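PDB 2X3E: 3-oxoacyl-[acyl-carrier-protein] synthase 3 from Pseudomonas aeruginosa, which probably catalyses the first condensation of fatty acid synthesis, joining an acetyl group from acetyl-CoA to malonyl-ACP to give 3-oxobutanoyl-ACP. Local coordinates for residues 37-49 and 271-283. The protein carries 1 engineered substitution. Sequence-based numbering, arbitrary orientation. Where two conformers were deposited one is given.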
# COMPACT_ATOMS: atom_id res chain seq x y z
N SER A 37 -11.51 24.59 20.48
CA SER A 37 -10.43 24.27 21.41
C SER A 37 -10.88 23.21 22.41
O SER A 37 -10.21 22.18 22.57
CB SER A 37 -9.96 25.52 22.17
OG SER A 37 -9.13 26.34 21.35
N SER A 38 -12.02 23.45 23.06
CA SER A 38 -12.59 22.51 24.03
C SER A 38 -12.57 21.07 23.54
O SER A 38 -11.97 20.20 24.17
CB SER A 38 -14.04 22.90 24.35
OG SER A 38 -14.77 21.79 24.84
N ARG A 39 -13.21 20.84 22.40
CA ARG A 39 -13.39 19.49 21.87
C ARG A 39 -12.07 18.87 21.43
O ARG A 39 -11.81 17.70 21.73
CB ARG A 39 -14.38 19.50 20.70
CG ARG A 39 -14.65 18.13 20.07
CD ARG A 39 -15.45 17.21 21.00
NE ARG A 39 -15.27 15.80 20.64
CZ ARG A 39 -14.26 15.03 21.04
NH1 ARG A 39 -13.30 15.50 21.84
NH2 ARG A 39 -14.20 13.76 20.65
N THR A 40 -11.24 19.63 20.72
CA THR A 40 -10.04 19.08 20.09
C THR A 40 -8.70 19.56 20.66
O THR A 40 -7.69 18.88 20.50
CB THR A 40 -10.02 19.38 18.58
OG1 THR A 40 -9.93 20.79 18.37
CG2 THR A 40 -11.27 18.83 17.91
N GLY A 41 -8.69 20.75 21.27
CA GLY A 41 -7.45 21.40 21.68
C GLY A 41 -6.61 21.91 20.52
O GLY A 41 -5.57 22.55 20.72
N VAL A 42 -7.06 21.63 19.29
CA VAL A 42 -6.36 22.07 18.09
C VAL A 42 -6.67 23.55 17.86
O VAL A 42 -7.83 23.95 17.81
CB VAL A 42 -6.82 21.27 16.86
CG1 VAL A 42 -6.16 21.81 15.59
CG2 VAL A 42 -6.50 19.79 17.04
N ARG A 43 -5.62 24.36 17.73
CA ARG A 43 -5.77 25.79 17.51
C ARG A 43 -5.51 26.19 16.05
O ARG A 43 -6.04 27.19 15.58
CB ARG A 43 -4.87 26.58 18.46
CG ARG A 43 -5.21 26.35 19.93
CD ARG A 43 -5.10 27.62 20.78
NE ARG A 43 -5.64 27.41 22.12
CZ ARG A 43 -5.77 28.36 23.05
NH1 ARG A 43 -5.40 29.62 22.80
NH2 ARG A 43 -6.28 28.06 24.24
N GLN A 44 -4.69 25.42 15.34
CA GLN A 44 -4.56 25.62 13.90
C GLN A 44 -4.25 24.35 13.13
O GLN A 44 -3.78 23.35 13.69
CB GLN A 44 -3.55 26.73 13.58
CG GLN A 44 -2.17 26.56 14.18
CD GLN A 44 -1.11 27.40 13.46
OE1 GLN A 44 -1.25 28.62 13.31
NE2 GLN A 44 -0.04 26.75 13.01
N ARG A 45 -4.52 24.40 11.84
CA ARG A 45 -4.28 23.28 10.96
C ARG A 45 -3.89 23.80 9.57
O ARG A 45 -4.42 24.81 9.10
CB ARG A 45 -5.47 22.29 10.94
CG ARG A 45 -6.87 22.81 10.55
CD ARG A 45 -7.48 23.86 11.47
NE ARG A 45 -8.12 23.38 12.70
CZ ARG A 45 -8.55 24.18 13.68
NH1 ARG A 45 -9.12 23.67 14.76
NH2 ARG A 45 -8.43 25.50 13.58
N HIS A 46 -2.91 23.13 8.97
CA HIS A 46 -2.38 23.55 7.68
C HIS A 46 -3.20 22.89 6.57
O HIS A 46 -3.57 21.72 6.67
CB HIS A 46 -0.89 23.20 7.57
CG HIS A 46 -0.03 23.99 8.50
ND1 HIS A 46 0.76 25.03 8.08
CD2 HIS A 46 0.15 23.90 9.84
CE1 HIS A 46 1.40 25.55 9.11
NE2 HIS A 46 1.04 24.88 10.20
N ILE A 47 -3.49 23.68 5.53
CA ILE A 47 -4.45 23.28 4.49
C ILE A 47 -3.75 23.24 3.13
O ILE A 47 -3.21 24.25 2.67
CB ILE A 47 -5.65 24.26 4.46
CG1 ILE A 47 -6.36 24.30 5.83
CG2 ILE A 47 -6.64 23.88 3.37
CD1 ILE A 47 -7.00 22.97 6.24
N ALA A 48 -3.77 22.07 2.50
CA ALA A 48 -3.01 21.84 1.27
C ALA A 48 -3.49 22.69 0.10
O ALA A 48 -2.68 23.12 -0.73
CB ALA A 48 -3.04 20.36 0.90
N GLY A 49 -4.80 22.93 0.02
CA GLY A 49 -5.36 23.79 -1.04
C GLY A 49 -5.19 23.15 -2.41
O GLY A 49 -5.74 22.08 -2.66
N VAL A 271 5.34 12.57 26.37
CA VAL A 271 4.61 12.41 25.11
C VAL A 271 4.95 13.59 24.20
O VAL A 271 4.76 14.75 24.57
CB VAL A 271 3.08 12.35 25.34
CG1 VAL A 271 2.35 12.19 24.01
CG2 VAL A 271 2.75 11.19 26.29
N VAL A 272 5.46 13.28 23.01
CA VAL A 272 5.81 14.30 22.02
C VAL A 272 4.53 14.69 21.28
O VAL A 272 3.88 13.83 20.68
CB VAL A 272 6.86 13.78 21.00
CG1 VAL A 272 7.23 14.88 20.00
CG2 VAL A 272 8.09 13.27 21.73
N SER A 273 4.18 15.97 21.32
CA SER A 273 2.92 16.44 20.76
C SER A 273 2.99 17.85 20.16
O SER A 273 3.47 18.78 20.81
CB SER A 273 1.83 16.41 21.84
OG SER A 273 0.62 16.95 21.34
N ASN A 274 2.49 17.98 18.93
CA ASN A 274 2.30 19.27 18.29
C ASN A 274 0.89 19.43 17.71
O ASN A 274 0.66 20.26 16.84
CB ASN A 274 3.35 19.49 17.19
CG ASN A 274 3.25 18.47 16.07
OD1 ASN A 274 2.75 17.36 16.26
ND2 ASN A 274 3.74 18.83 14.90
N ILE A 275 -0.06 18.64 18.22
CA ILE A 275 -1.42 18.63 17.68
C ILE A 275 -2.10 20.00 17.74
O ILE A 275 -2.95 20.32 16.91
CB ILE A 275 -2.29 17.54 18.37
CG1 ILE A 275 -3.54 17.24 17.53
CG2 ILE A 275 -2.65 17.95 19.81
CD1 ILE A 275 -4.33 16.07 18.04
N ALA A 276 -1.71 20.83 18.71
CA ALA A 276 -2.23 22.19 18.80
C ALA A 276 -1.88 23.06 17.59
O ALA A 276 -2.67 23.93 17.19
CB ALA A 276 -1.75 22.86 20.09
N GLU A 277 -0.70 22.82 16.99
CA GLU A 277 -0.19 23.66 15.91
C GLU A 277 -0.49 23.11 14.51
O GLU A 277 -0.55 23.87 13.56
CB GLU A 277 1.32 23.86 16.05
CG GLU A 277 1.74 24.59 17.32
CD GLU A 277 1.99 23.63 18.46
OE1 GLU A 277 1.68 22.44 18.31
OE2 GLU A 277 2.50 24.07 19.52
N VAL A 278 -0.66 21.80 14.40
CA VAL A 278 -0.85 21.17 13.09
C VAL A 278 -2.13 20.34 12.96
O VAL A 278 -2.48 19.93 11.87
CB VAL A 278 0.37 20.28 12.70
CG1 VAL A 278 1.65 21.11 12.73
CG2 VAL A 278 0.50 19.06 13.62
N GLY A 279 -2.83 20.10 14.07
CA GLY A 279 -4.00 19.24 14.06
C GLY A 279 -3.64 17.79 13.82
O GLY A 279 -2.49 17.39 13.99
N ASN A 280 -4.64 17.00 13.43
CA ASN A 280 -4.50 15.57 13.18
C ASN A 280 -4.22 15.38 11.70
O ASN A 280 -5.10 15.62 10.87
CB ASN A 280 -5.79 14.86 13.60
CG ASN A 280 -5.76 13.36 13.33
OD1 ASN A 280 -5.03 12.88 12.48
ND2 ASN A 280 -6.60 12.62 14.06
N THR A 281 -3.00 14.99 11.37
CA THR A 281 -2.56 14.85 9.98
C THR A 281 -2.46 13.38 9.54
O THR A 281 -1.81 13.07 8.53
CB THR A 281 -1.21 15.55 9.77
OG1 THR A 281 -0.22 14.99 10.63
CG2 THR A 281 -1.32 17.05 10.05
N VAL A 282 -3.10 12.48 10.28
CA VAL A 282 -3.22 11.05 9.89
C VAL A 282 -1.84 10.41 9.70
O VAL A 282 -1.05 10.43 10.64
CB VAL A 282 -4.19 10.87 8.68
CG1 VAL A 282 -4.54 9.40 8.48
CG2 VAL A 282 -5.46 11.67 8.89
N ALA A 283 -1.51 9.89 8.52
CA ALA A 283 -0.23 9.17 8.36
C ALA A 283 1.00 10.05 8.64
O ALA A 283 2.04 9.55 9.05
CB ALA A 283 -0.14 8.49 6.97
O HOH W 1 -1.55 20.74 9.59
O HOH W 2 2.24 25.01 12.58
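V42 and A276 come within 4.2 Å at their CA atoms where the chain of 41-46 runs over the end of the short helix 275-278, drawn together by the carbonyl O of A276, which receives both R43 N, in the carbonyl plane on a lone pair, and Q44 N, tilted from that plane. The small side chain of A276 fits close to the turn, its CB 3.9 Å from G41 O. Q44 adds a side-chain bond: with CG between its backbone N and carbonyl carbon (chi1 55°) and the chain extended beyond, NE2 reaches E277 O at 3.0 Å. NE2 lies in the carbonyl plane of E277, on a lone pair of its O, and that O lies nearly in the Q44 amide plane. A water donates to the same carbonyl and also meets H46 NE2 in the imidazole plane, while H46 ND1 is hydrogen-bonded to P16 O. A second water, accepting from H46 N and donating to V278 O, extends the link. In this thiolase-like fold segment 271-283 leads into the active site: N280, a predicted catalytic residue, follows G279, and the side chain of I275 is about 7 Å from that of H250, also predicted catalytic. Branched V42 fills the buried side, CG2 resting 3.9 Å from I275 CG1. G279 takes positive phi, readily adopted by glycine, where the helix ends, and its bare CA packs 3.7 Å from V42 CG1. R45, bent at chi2 and chi3, leads away to A155 O, L20 O and N22 OD1.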